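Local coordinates for protein Phospholipase/Carboxylesterase (PDB 4H0C) that probably hydrolyses carboxylic esters, perhaps including palmitoyl thioesters on proteins, as an alpha/beta-hydrolase of the phospholipase/carboxylesterase family, at residues A130-L135 with F155-N160; A105-G110 with H194-D199; Y5-Q10 with L78-A83; M27-G32 with P55-N60. All coordinates share one frame; numbering follows the deposited sequence.

Interaction 1: residues A130-L135 with F155-N160; sequences AFTGGL and FISTGN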
loop_
_atom_site.group_PDB
_atom_site.type_symbol
_atom_site.label_atom_id
_atom_site.label_comp_id
_atom_site.label_asym_id
_atom_site.label_seq_id
_atom_site.Cartn_x
_atom_site.Cartn_y
_atom_site.Cartn_z
ATOM N N ALA A 130 -4.953 2.780 1.183
ATOM C CA ALA A 130 -5.059 1.847 0.068
ATOM C C ALA A 130 -6.122 2.315 -0.909
ATOM O O ALA A 130 -7.318 1.974 -0.782
ATOM C CB ALA A 130 -5.357 0.440 0.573
ATOM N N PHE A 131 -5.702 3.145 -1.868
ATOM C CA PHE A 131 -6.619 3.643 -2.905
ATOM C C PHE A 131 -6.868 2.538 -3.920
ATOM O O PHE A 131 -5.989 2.215 -4.722
ATOM C CB PHE A 131 -6.040 4.856 -3.657
ATOM C CG PHE A 131 -5.836 6.092 -2.814
ATOM C CD1 PHE A 131 -6.906 6.727 -2.181
ATOM C CD2 PHE A 131 -4.556 6.666 -2.706
ATOM C CE1 PHE A 131 -6.702 7.891 -1.441
ATOM C CE2 PHE A 131 -4.351 7.827 -1.982
ATOM C CZ PHE A 131 -5.427 8.444 -1.334
ATOM N N THR A 132 -8.083 1.991 -3.901
ATOM C CA THR A 132 -8.525 0.944 -4.849
ATOM C C THR A 132 -7.638 -0.299 -4.835
ATOM O O THR A 132 -6.922 -0.612 -5.810
ATOM C CB THR A 132 -8.708 1.495 -6.264
ATOM O OG1 THR A 132 -9.459 2.718 -6.181
ATOM C CG2 THR A 132 -9.493 0.475 -7.175
ATOM N N GLY A 133 -7.679 -1.011 -3.721
ATOM C CA GLY A 133 -6.923 -2.240 -3.602
ATOM C C GLY A 133 -7.544 -3.199 -2.605
ATOM O O GLY A 133 -8.450 -2.840 -1.842
ATOM N N GLY A 134 -7.036 -4.422 -2.619
ATOM C CA GLY A 134 -7.449 -5.468 -1.692
ATOM C C GLY A 134 -6.300 -6.423 -1.404
ATOM O O GLY A 134 -5.250 -6.394 -2.066
ATOM N N LEU A 135 -6.509 -7.300 -0.429
ATOM C CA LEU A 135 -5.528 -8.337 -0.124
ATOM C C LEU A 135 -5.399 -9.309 -1.321
ATOM O O LEU A 135 -6.326 -9.455 -2.111
ATOM C CB LEU A 135 -5.929 -9.065 1.148
ATOM C CG LEU A 135 -5.843 -8.264 2.473
ATOM C CD1 LEU A 135 -6.527 -9.073 3.565
ATOM C CD2 LEU A 135 -4.413 -7.893 2.862
ATOM N N PHE A 155 -7.332 3.484 5.553
ATOM C CA PHE A 155 -8.344 3.895 4.574
ATOM C C PHE A 155 -8.276 2.954 3.390
ATOM O O PHE A 155 -7.219 2.754 2.813
ATOM C CB PHE A 155 -8.108 5.325 4.105
ATOM C CG PHE A 155 -9.078 5.778 3.041
ATOM C CD1 PHE A 155 -10.367 6.214 3.395
ATOM C CD2 PHE A 155 -8.738 5.731 1.684
ATOM C CE1 PHE A 155 -11.282 6.620 2.415
ATOM C CE2 PHE A 155 -9.648 6.150 0.706
ATOM C CZ PHE A 155 -10.919 6.586 1.073
ATOM N N ILE A 156 -9.406 2.352 3.051
ATOM C CA ILE A 156 -9.484 1.459 1.906
ATOM C C ILE A 156 -10.681 1.864 1.056
ATOM O O ILE A 156 -11.793 2.028 1.549
ATOM C CB ILE A 156 -9.510 -0.045 2.322
ATOM C CG1 ILE A 156 -9.488 -0.977 1.100
ATOM C CG2 ILE A 156 -10.686 -0.354 3.239
ATOM C CD1 ILE A 156 -9.310 -2.453 1.460
ATOM N N SER A 157 -10.434 2.059 -0.229
ATOM C CA SER A 157 -11.512 2.444 -1.136
ATOM C C SER A 157 -11.515 1.605 -2.390
ATOM O O SER A 157 -10.542 0.937 -2.712
ATOM C CB SER A 157 -11.351 3.897 -1.530
ATOM O OG SER A 157 -10.122 4.064 -2.199
ATOM N N THR A 158 -12.645 1.639 -3.078
ATOM C CA THR A 158 -12.751 1.159 -4.444
ATOM C C THR A 158 -13.966 1.798 -5.103
ATOM O O THR A 158 -14.775 2.483 -4.444
ATOM C CB THR A 158 -12.789 -0.392 -4.541
ATOM O OG1 THR A 158 -12.616 -0.792 -5.915
ATOM C CG2 THR A 158 -14.095 -0.974 -3.966
ATOM N N GLY A 159 -14.099 1.583 -6.399
ATOM C CA GLY A 159 -15.303 2.007 -7.084
ATOM C C GLY A 159 -16.238 0.814 -7.236
ATOM O O GLY A 159 -15.849 -0.348 -7.010
ATOM N N ASN A 160 -17.483 1.096 -7.599
ATOM C CA ASN A 160 -18.451 0.046 -7.802
ATOM C C ASN A 160 -19.321 0.383 -8.999
ATOM O O ASN A 160 -19.948 1.448 -9.033
ATOM C CB ASN A 160 -19.295 -0.168 -6.537
ATOM C CG ASN A 160 -20.254 -1.343 -6.656
ATOM O OD1 ASN A 160 -20.061 -2.251 -7.461
ATOM N ND2 ASN A 160 -21.294 -1.329 -5.845
#
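Ala130 and Ile156 pair as parallel neighbours through two backbone bonds: Ala130 N gives its hydrogen to Phe155 O at 2.8 Å, and Ser157 N gives its own to Ala130 O at 3.2 Å. Beyond Phe131 the strand ends. There Ser157 OG takes a weak bond from Thr132 N, 3.4 Å long, while Glu200 of helix 198-206 holds the same hydroxyl from outside. The chi1 of 61° sets OG between its own backbone N and carbonyl carbon, near Phe131 CA. These are adjacent parallel strands, 127-131 and 153-160, of the central sheet of an alpha/beta-hydrolase fold. The apolar contacts lie on both faces of the sheet. On one, Phe131 and Phe155 cross at about a right angle, Phe131 CD1 reaching the edge of the Phe155 ring at CE2, 4.0 Å away; Val204 packs on both rings. On the other, Ala130 CB meets Ile156 CG1 at 4.4 Å; Ile156 CD1 lies 3.4 Å from the carbonyl Gly133 O, and its side chain also touches Leu115 of helix 109-120. Farther along, Thr132 CG2 meets Thr158 OG1 at 3.6 Å, whereas Thr132 OG1 bonds to Arg192. Gly133 N and O are buried with no hydrogen-bond partner in the model.

Interaction 2: residues A105-G110 with H194-D199; sequences AGFSQG and HTISGD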
loop_
_atom_site.group_PDB
_atom_site.type_symbol
_atom_site.label_atom_id
_atom_site.label_comp_id
_atom_site.label_asym_id
_atom_site.label_seq_id
_atom_site.Cartn_x
_atom_site.Cartn_y
_atom_site.Cartn_z
ATOM N N ALA A 105 1.140 4.408 1.468
ATOM C CA ALA A 105 0.144 4.888 0.512
ATOM C C ALA A 105 0.347 4.202 -0.822
ATOM O O ALA A 105 1.464 4.167 -1.336
ATOM C CB ALA A 105 0.213 6.403 0.366
ATOM N N GLY A 106 -0.710 3.637 -1.384
ATOM C CA GLY A 106 -0.587 2.910 -2.647
ATOM C C GLY A 106 -1.834 3.125 -3.472
ATOM O O GLY A 106 -2.911 3.373 -2.905
ATOM N N PHE A 107 -1.698 3.024 -4.797
ATOM C CA PHE A 107 -2.859 3.046 -5.690
ATOM C C PHE A 107 -2.889 1.766 -6.479
ATOM O O PHE A 107 -1.865 1.359 -7.026
ATOM C CB PHE A 107 -2.801 4.240 -6.677
ATOM C CG PHE A 107 -3.857 4.195 -7.739
ATOM C CD1 PHE A 107 -5.210 4.282 -7.396
ATOM C CD2 PHE A 107 -3.511 4.049 -9.077
ATOM C CE1 PHE A 107 -6.204 4.236 -8.366
ATOM C CE2 PHE A 107 -4.502 4.015 -10.061
ATOM C CZ PHE A 107 -5.849 4.105 -9.708
ATOM N N SER A 108 -4.075 1.167 -6.580
ATOM C CA SER A 108 -4.305 0.021 -7.475
ATOM C C SER A 108 -3.338 -1.139 -7.151
ATOM O O SER A 108 -3.340 -1.617 -6.020
ATOM C CB SER A 108 -4.312 0.476 -8.955
ATOM O OG SER A 108 -4.948 -0.477 -9.790
ATOM N N GLN A 109 -2.495 -1.563 -8.095
ATOM C CA GLN A 109 -1.521 -2.623 -7.824
ATOM C C GLN A 109 -0.695 -2.314 -6.585
ATOM O O GLN A 109 -0.411 -3.229 -5.795
ATOM C CB GLN A 109 -0.616 -2.874 -9.036
ATOM C CG GLN A 109 0.227 -4.144 -8.929
ATOM C CD GLN A 109 1.271 -4.236 -10.039
ATOM O OE1 GLN A 109 2.028 -3.289 -10.261
ATOM N NE2 GLN A 109 1.321 -5.385 -10.734
ATOM N N GLY A 110 -0.311 -1.046 -6.424
ATOM C CA GLY A 110 0.401 -0.574 -5.219
ATOM C C GLY A 110 -0.420 -0.606 -3.945
ATOM O O GLY A 110 0.142 -0.809 -2.859
ATOM N N HIS A 194 -11.677 4.173 -12.463
ATOM C CA HIS A 194 -10.536 3.538 -11.789
ATOM C C HIS A 194 -9.455 4.571 -11.601
ATOM O O HIS A 194 -8.563 4.719 -12.434
ATOM C CB HIS A 194 -10.054 2.292 -12.572
ATOM C CG HIS A 194 -9.033 1.447 -11.824
ATOM N ND1 HIS A 194 -9.389 0.449 -10.961
ATOM C CD2 HIS A 194 -7.631 1.484 -11.825
ATOM C CE1 HIS A 194 -8.266 -0.112 -10.435
ATOM N NE2 HIS A 194 -7.193 0.518 -10.964
ATOM N N THR A 195 -9.530 5.305 -10.492
ATOM C CA THR A 195 -8.708 6.499 -10.300
ATOM C C THR A 195 -8.720 6.902 -8.835
ATOM O O THR A 195 -9.437 6.295 -8.032
ATOM C CB THR A 195 -9.242 7.677 -11.146
ATOM O OG1 THR A 195 -8.303 8.755 -11.118
ATOM C CG2 THR A 195 -10.585 8.173 -10.598
ATOM N N ILE A 196 -7.934 7.921 -8.481
ATOM C CA ILE A 196 -8.038 8.533 -7.158
ATOM C C ILE A 196 -8.897 9.786 -7.288
ATOM O O ILE A 196 -8.490 10.765 -7.942
ATOM C CB ILE A 196 -6.660 8.889 -6.572
ATOM C CG1 ILE A 196 -5.732 7.653 -6.556
ATOM C CG2 ILE A 196 -6.838 9.519 -5.184
ATOM C CD1 ILE A 196 -4.267 7.937 -6.226
ATOM N N SER A 197 -10.096 9.746 -6.701
ATOM C CA SER A 197 -11.011 10.885 -6.750
ATOM C C SER A 197 -10.557 11.988 -5.786
ATOM O O SER A 197 -9.794 11.733 -4.827
ATOM C CB SER A 197 -12.464 10.455 -6.473
ATOM O OG SER A 197 -12.644 10.074 -5.109
ATOM N N GLY A 198 -11.010 13.217 -6.039
ATOM C CA GLY A 198 -10.679 14.337 -5.149
ATOM C C GLY A 198 -11.245 14.128 -3.758
ATOM O O GLY A 198 -10.653 14.572 -2.756
ATOM N N ASP A 199 -12.384 13.430 -3.683
ATOM C CA ASP A 199 -13.031 13.150 -2.395
ATOM C C ASP A 199 -12.141 12.256 -1.517
ATOM O O ASP A 199 -12.036 12.461 -0.294
ATOM C CB ASP A 199 -14.395 12.498 -2.610
ATOM C CG ASP A 199 -15.507 13.509 -2.986
ATOM O OD1 ASP A 199 -16.641 13.031 -3.167
ATOM O OD2 ASP A 199 -15.286 14.746 -3.118
#
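Ser108 OG and His194 NE2 are 2.7 Å apart in a short hydrogen bond whose donor could be either atom. The hydroxyl lies in the plane of the imidazole, at its edge, and also bonds to a citrate probably taken from the crystallisation liquor. On the other side of the ring, His194 ND1 bonds to Asp162 OD2, giving the geometry of a Ser-His-Asp triad; Ser108 sits on a Gly-Phe-Ser-Gln-Gly turn, consistent with the nucleophile elbow of alpha/beta-hydrolases. Phe107 packs beside this pair. With CG anti to the backbone N (chi1 172°), its ring runs along residues 194-196: CZ meets His194 CD2 at 3.8 Å, CE1 lies 3.7 Å from Thr195 C, and CD1 touches Ile196 CG1 at 3.5 Å. The Phe107 and His194 ring planes stand at 54°, and Ser108 CB sits 3.6 Å above the centre of the Phe107 ring. Replacing Phe107 with an alanine would probably open a gap beside Ser108 CB and leave Ile196 and the His194 loop without their shared support. Phe131 of strand 127-131 packs on both Phe107 and Ile196. The turn between strand 102-107 and helix 109-120 thus meets the loop leading into helix 198-206.

Interaction 3: residues Y5-Q10 with L78-A83; sequences YTHSKQ and LDSALA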
loop_
_atom_site.group_PDB
_atom_site.type_symbol
_atom_site.label_atom_id
_atom_site.label_comp_id
_atom_site.label_asym_id
_atom_site.label_seq_id
_atom_site.Cartn_x
_atom_site.Cartn_y
_atom_site.Cartn_z
ATOM N N TYR A 5 10.922 -12.990 -11.952
ATOM C CA TYR A 5 11.801 -11.822 -11.891
ATOM C C TYR A 5 11.955 -11.284 -10.475
ATOM O O TYR A 5 11.157 -11.613 -9.588
ATOM C CB TYR A 5 11.383 -10.726 -12.896
ATOM C CG TYR A 5 10.007 -10.094 -12.713
ATOM C CD1 TYR A 5 9.865 -8.849 -12.074
ATOM C CD2 TYR A 5 8.870 -10.697 -13.247
ATOM C CE1 TYR A 5 8.621 -8.257 -11.924
ATOM C CE2 TYR A 5 7.616 -10.108 -13.118
ATOM C CZ TYR A 5 7.497 -8.889 -12.450
ATOM O OH TYR A 5 6.270 -8.289 -12.302
ATOM N N THR A 6 13.022 -10.498 -10.287
ATOM C CA THR A 6 13.422 -9.904 -9.021
ATOM C C THR A 6 13.155 -8.411 -9.080
ATOM O O THR A 6 13.405 -7.788 -10.101
ATOM C CB THR A 6 14.958 -10.091 -8.832
ATOM O OG1 THR A 6 15.261 -11.483 -8.796
ATOM C CG2 THR A 6 15.483 -9.434 -7.563
ATOM N N HIS A 7 12.664 -7.836 -7.983
ATOM C CA HIS A 7 12.687 -6.380 -7.847
ATOM C C HIS A 7 13.990 -6.008 -7.232
ATOM O O HIS A 7 14.246 -6.303 -6.062
ATOM C CB HIS A 7 11.509 -5.875 -7.041
ATOM C CG HIS A 7 10.196 -6.158 -7.706
ATOM N ND1 HIS A 7 9.797 -5.497 -8.823
ATOM C CD2 HIS A 7 9.198 -7.092 -7.419
ATOM C CE1 HIS A 7 8.604 -5.972 -9.227
ATOM N NE2 HIS A 7 8.229 -6.945 -8.380
ATOM N N SER A 8 14.861 -5.406 -8.038
ATOM C CA SER A 8 16.133 -4.923 -7.519
ATOM C C SER A 8 15.904 -3.707 -6.607
ATOM O O SER A 8 14.852 -3.062 -6.661
ATOM C CB SER A 8 17.101 -4.603 -8.663
ATOM O OG SER A 8 16.639 -3.507 -9.433
ATOM N N LYS A 9 16.905 -3.387 -5.792
ATOM C CA LYS A 9 16.802 -2.319 -4.791
ATOM C C LYS A 9 16.882 -0.937 -5.451
ATOM O O LYS A 9 17.934 -0.307 -5.484
ATOM C CB LYS A 9 17.879 -2.504 -3.718
ATOM C CG LYS A 9 17.733 -1.628 -2.478
ATOM C CD LYS A 9 18.677 -2.106 -1.384
ATOM C CE LYS A 9 19.277 -0.955 -0.596
ATOM N NZ LYS A 9 20.448 -1.408 0.219
ATOM N N GLN A 10 15.756 -0.499 -5.996
ATOM C CA GLN A 10 15.620 0.811 -6.623
ATOM C C GLN A 10 14.676 1.643 -5.744
ATOM O O GLN A 10 13.467 1.395 -5.715
ATOM C CB GLN A 10 15.025 0.664 -8.022
ATOM C CG GLN A 10 15.808 -0.161 -9.034
ATOM C CD GLN A 10 15.132 -0.154 -10.405
ATOM O OE1 GLN A 10 14.526 -1.149 -10.826
ATOM N NE2 GLN A 10 15.223 0.972 -11.099
ATOM N N LEU A 78 5.968 -11.539 -6.526
ATOM C CA LEU A 78 5.258 -11.001 -5.347
ATOM C C LEU A 78 6.140 -11.032 -4.088
ATOM O O LEU A 78 6.282 -10.011 -3.417
ATOM C CB LEU A 78 3.908 -11.713 -5.100
ATOM C CG LEU A 78 3.182 -11.278 -3.805
ATOM C CD1 LEU A 78 2.806 -9.800 -3.862
ATOM C CD2 LEU A 78 1.935 -12.137 -3.553
ATOM N N ASP A 79 6.745 -12.193 -3.789
ATOM C CA ASP A 79 7.646 -12.317 -2.646
ATOM C C ASP A 79 8.768 -11.313 -2.775
ATOM O O ASP A 79 9.165 -10.694 -1.785
ATOM C CB ASP A 79 8.223 -13.723 -2.539
ATOM C CG ASP A 79 7.274 -14.694 -1.880
ATOM O OD1 ASP A 79 6.294 -14.238 -1.235
ATOM O OD2 ASP A 79 7.519 -15.926 -2.001
ATOM N N SER A 80 9.268 -11.138 -4.003
ATOM C CA SER A 80 10.326 -10.158 -4.242
ATOM C C SER A 80 9.824 -8.741 -3.956
ATOM O O SER A 80 10.550 -7.923 -3.375
ATOM C CB SER A 80 10.852 -10.256 -5.674
ATOM O OG SER A 80 12.065 -9.529 -5.778
ATOM N N ALA A 81 8.599 -8.450 -4.383
ATOM C CA ALA A 81 7.983 -7.129 -4.103
ATOM C C ALA A 81 7.857 -6.906 -2.584
ATOM O O ALA A 81 8.234 -5.829 -2.062
ATOM C CB ALA A 81 6.639 -7.004 -4.817
ATOM N N LEU A 82 7.376 -7.927 -1.864
ATOM C CA LEU A 82 7.205 -7.827 -0.401
ATOM C C LEU A 82 8.553 -7.631 0.277
ATOM O O LEU A 82 8.670 -6.838 1.213
ATOM C CB LEU A 82 6.498 -9.071 0.164
ATOM C CG LEU A 82 5.034 -9.226 -0.287
ATOM C CD1 LEU A 82 4.539 -10.648 -0.028
ATOM C CD2 LEU A 82 4.152 -8.204 0.427
ATOM N N ALA A 83 9.572 -8.347 -0.209
ATOM C CA ALA A 83 10.933 -8.173 0.314
ATOM C C ALA A 83 11.434 -6.733 0.184
ATOM O O ALA A 83 12.041 -6.188 1.122
ATOM C CB ALA A 83 11.912 -9.141 -0.353
HETATM O O HOH W 1 13.332 -7.516 -3.572
#
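His7 reaches Ser80 through its backbone before its ring comes into play: His7 N donates to Ser80 OG across 2.8 Å, with an angle of 164° at the hydrogen. Ser80 places that oxygen by turning OG anti to its own backbone N (chi1 -166°), out from the helix toward the N-terminal segment. Thr6 CA lies 3.5 Å from the same oxygen. Along the His7 side chain, CB stands 3.9 Å from Ser80 OG, and CG is held anti to the carbonyl carbon by a chi1 of -63°. From there CD2 reaches the helix backbone, 3.4 Å from Ala81 N, and it also touches the methyl Ala81 CB at 3.7 Å. Ser80 C and Ala81 N lie at the edge of the imidazole, near its plane, so the ring meets the helix edge-on. At the tip, NE2 comes to 3.9 Å from Ala81 CB and bonds to Trp62 O, while ND1 on the other side of the ring takes a hydrogen bond from Thr58 N. Both ring nitrogens are therefore engaged, which fixes the ring's rotation and its tautomer, with the proton probably on NE2. A water completes the link by donating to His7 O and to Ser80 O, bridging loop and helix backbones. This irregular segment leads into edge strand 11-15 and packs on helix 77-94, whose Ala81 also packs against Trp62 and against Leu113 of helix 109-120.

Interaction 4: residues M27-G32 with P55-N60; sequences MLHGRG and PQATNN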
loop_
_atom_site.group_PDB
_atom_site.type_symbol
_atom_site.label_atom_id
_atom_site.label_comp_id
_atom_site.label_asym_id
_atom_site.label_seq_id
_atom_site.Cartn_x
_atom_site.Cartn_y
_atom_site.Cartn_z
HETATM N N MSE A 27 5.502 4.943 -0.444
HETATM C CA MSE A 27 4.519 5.150 -1.510
HETATM C C MSE A 27 4.746 4.116 -2.606
HETATM O O MSE A 27 5.858 3.972 -3.099
HETATM C CB MSE A 27 4.606 6.582 -2.063
HETATM C CG MSE A 27 4.538 7.627 -0.949
HETATM SE SE MSE A 27 4.437 9.398 -1.646
HETATM C CE MSE A 27 2.613 9.382 -2.315
ATOM N N LEU A 28 3.684 3.415 -2.991
ATOM C CA LEU A 28 3.779 2.284 -3.910
ATOM C C LEU A 28 2.941 2.562 -5.150
ATOM O O LEU A 28 1.715 2.695 -5.071
ATOM C CB LEU A 28 3.370 0.967 -3.210
ATOM C CG LEU A 28 4.200 0.618 -1.944
ATOM C CD1 LEU A 28 3.638 -0.601 -1.231
ATOM C CD2 LEU A 28 5.664 0.365 -2.285
ATOM N N HIS A 29 3.629 2.655 -6.285
ATOM C CA HIS A 29 3.015 2.931 -7.573
ATOM C C HIS A 29 2.222 1.763 -8.110
ATOM O O HIS A 29 2.366 0.600 -7.660
ATOM C CB HIS A 29 4.061 3.371 -8.603
ATOM C CG HIS A 29 5.031 2.272 -9.035
ATOM N ND1 HIS A 29 4.690 1.270 -9.908
ATOM C CD2 HIS A 29 6.382 2.091 -8.740
ATOM C CE1 HIS A 29 5.779 0.482 -10.129
ATOM N NE2 HIS A 29 6.805 0.976 -9.398
ATOM N N GLY A 30 1.397 2.068 -9.100
ATOM C CA GLY A 30 0.563 1.066 -9.740
ATOM C C GLY A 30 1.202 0.360 -10.930
ATOM O O GLY A 30 2.362 0.603 -11.269
ATOM N N ARG A 31 0.429 -0.515 -11.563
ATOM C CA ARG A 31 0.917 -1.315 -12.696
ATOM C C ARG A 31 1.287 -0.411 -13.871
ATOM O O ARG A 31 0.472 0.423 -14.308
ATOM C CB ARG A 31 -0.125 -2.346 -13.130
ATOM C CG ARG A 31 0.408 -3.402 -14.094
ATOM C CD ARG A 31 -0.718 -4.312 -14.582
ATOM N NE ARG A 31 -1.364 -4.978 -13.438
ATOM C CZ ARG A 31 -0.952 -6.131 -12.903
ATOM N NH1 ARG A 31 0.083 -6.791 -13.420
ATOM N NH2 ARG A 31 -1.579 -6.631 -11.851
ATOM N N GLY A 32 2.497 -0.594 -14.390
ATOM C CA GLY A 32 3.001 0.250 -15.483
ATOM C C GLY A 32 3.457 1.628 -15.028
ATOM O O GLY A 32 3.794 2.479 -15.858
ATOM N N PRO A 55 9.713 2.837 -3.674
ATOM C CA PRO A 55 10.516 1.862 -4.411
ATOM C C PRO A 55 9.997 1.735 -5.830
ATOM O O PRO A 55 8.789 1.878 -6.056
ATOM C CB PRO A 55 10.304 0.547 -3.637
ATOM C CG PRO A 55 9.007 0.716 -2.926
ATOM C CD PRO A 55 8.912 2.205 -2.603
ATOM N N GLN A 56 10.897 1.492 -6.784
ATOM C CA GLN A 56 10.497 1.323 -8.176
ATOM C C GLN A 56 10.426 -0.158 -8.524
ATOM O O GLN A 56 11.405 -0.880 -8.327
ATOM C CB GLN A 56 11.511 2.014 -9.112
ATOM C CG GLN A 56 11.309 1.680 -10.584
ATOM C CD GLN A 56 10.047 2.315 -11.159
ATOM O OE1 GLN A 56 9.826 3.527 -11.007
ATOM N NE2 GLN A 56 9.214 1.504 -11.831
ATOM N N ALA A 57 9.302 -0.589 -9.099
ATOM C CA ALA A 57 9.147 -1.982 -9.516
ATOM C C ALA A 57 9.934 -2.269 -10.787
ATOM O O ALA A 57 9.943 -1.474 -11.734
ATOM C CB ALA A 57 7.682 -2.344 -9.713
ATOM N N THR A 58 10.609 -3.417 -10.786
ATOM C CA THR A 58 11.193 -3.958 -11.994
ATOM C C THR A 58 10.039 -4.276 -12.935
ATOM O O THR A 58 8.980 -4.705 -12.485
ATOM C CB THR A 58 12.039 -5.198 -11.655
ATOM O OG1 THR A 58 13.163 -4.762 -10.881
ATOM C CG2 THR A 58 12.551 -5.909 -12.914
ATOM N N ASN A 59 10.241 -4.000 -14.224
ATOM C CA ASN A 59 9.192 -4.109 -15.256
ATOM C C ASN A 59 8.012 -3.156 -15.032
ATOM O O ASN A 59 6.938 -3.303 -15.659
ATOM C CB ASN A 59 8.724 -5.554 -15.402
ATOM C CG ASN A 59 9.833 -6.479 -15.890
ATOM O OD1 ASN A 59 10.637 -6.087 -16.732
ATOM N ND2 ASN A 59 9.883 -7.711 -15.363
ATOM N N ASN A 60 8.228 -2.161 -14.166
ATOM C CA ASN A 60 7.185 -1.214 -13.751
ATOM C C ASN A 60 5.919 -1.931 -13.267
ATOM O O ASN A 60 4.811 -1.396 -13.373
ATOM C CB ASN A 60 6.806 -0.255 -14.893
ATOM C CG ASN A 60 7.886 0.752 -15.224
ATOM O OD1 ASN A 60 8.920 0.828 -14.576
ATOM N ND2 ASN A 60 7.632 1.543 -16.247
HETATM O O HOH W 2 6.523 3.310 -5.673
#
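His29 points its ring across to Ala57, with NE2 as the acceptor: Ala57 N donates to His29 NE2 at 3.0 Å, with 167° at the hydrogen, the donor lying close to the ring plane. A chi1 of 69° tucks the ring between its backbone N and carbonyl carbon, and from there ND1 bends back to donate to Gly30 O at 2.8 Å, in the ring plane. Gripped at both nitrogens, the imidazole is fixed flat, with ND1 carrying the proton. Ala57 CB presses on His29 CE1 at 3.4 Å, and Trp62 stacks on the ring. A lysine in place of His29 would probably leave Ala57 N without its acceptor and Trp62 without the flat surface it stacks on. The segments carry the ends of neighbouring parallel strands 23-28 and 50-55 and the loops after them; a His-Gly turn here is consistent with the oxyanion-hole region of related alpha/beta-hydrolases. Arg31 NH2 bonds to Tyr65 O, and its NE to a citrate probably from the crystallisation liquor. Leu28 and Pro55 meet obliquely; Leu28 CD2 and Pro55 CG are 3.4 Å apart, tighter than usual. A water joins the strand ends, donating to Met27 O and Pro55 O and accepting from His29 N. At the far end Gly32 N donates to Asn60 O at 2.7 Å. Gln56 bends at chi2 so that NE2 bonds to Ala57 O in the carbonyl plane, while its OE1 takes Ala35 N.

How the interactions relate
Interaction 1 is wholly buried between two strands and depends on backbone pairing and apolar packing, whereas interaction 2 is nearer the surface and combines one serine-histidine bond with packing of a phenylalanine ring. The two touch: Phe131 O and Ser108 N, 2.9 Å apart, probably hydrogen-bond, joining the strand of one to the elbow of the other. Interaction 4 lies on the other flank of strand 102-107, where Leu28 N pairs with Ala105 O, and it mixes a buried histidine with an exposed turn. Interaction 3 is partly buried, outside the sheet, and joins the N-terminal loop to a helix through a serine and a water. Its loop meets interaction 4 where Gln10 O approaches Gln56 N; interactions 1 and 3 lie about 23 Å apart between centres.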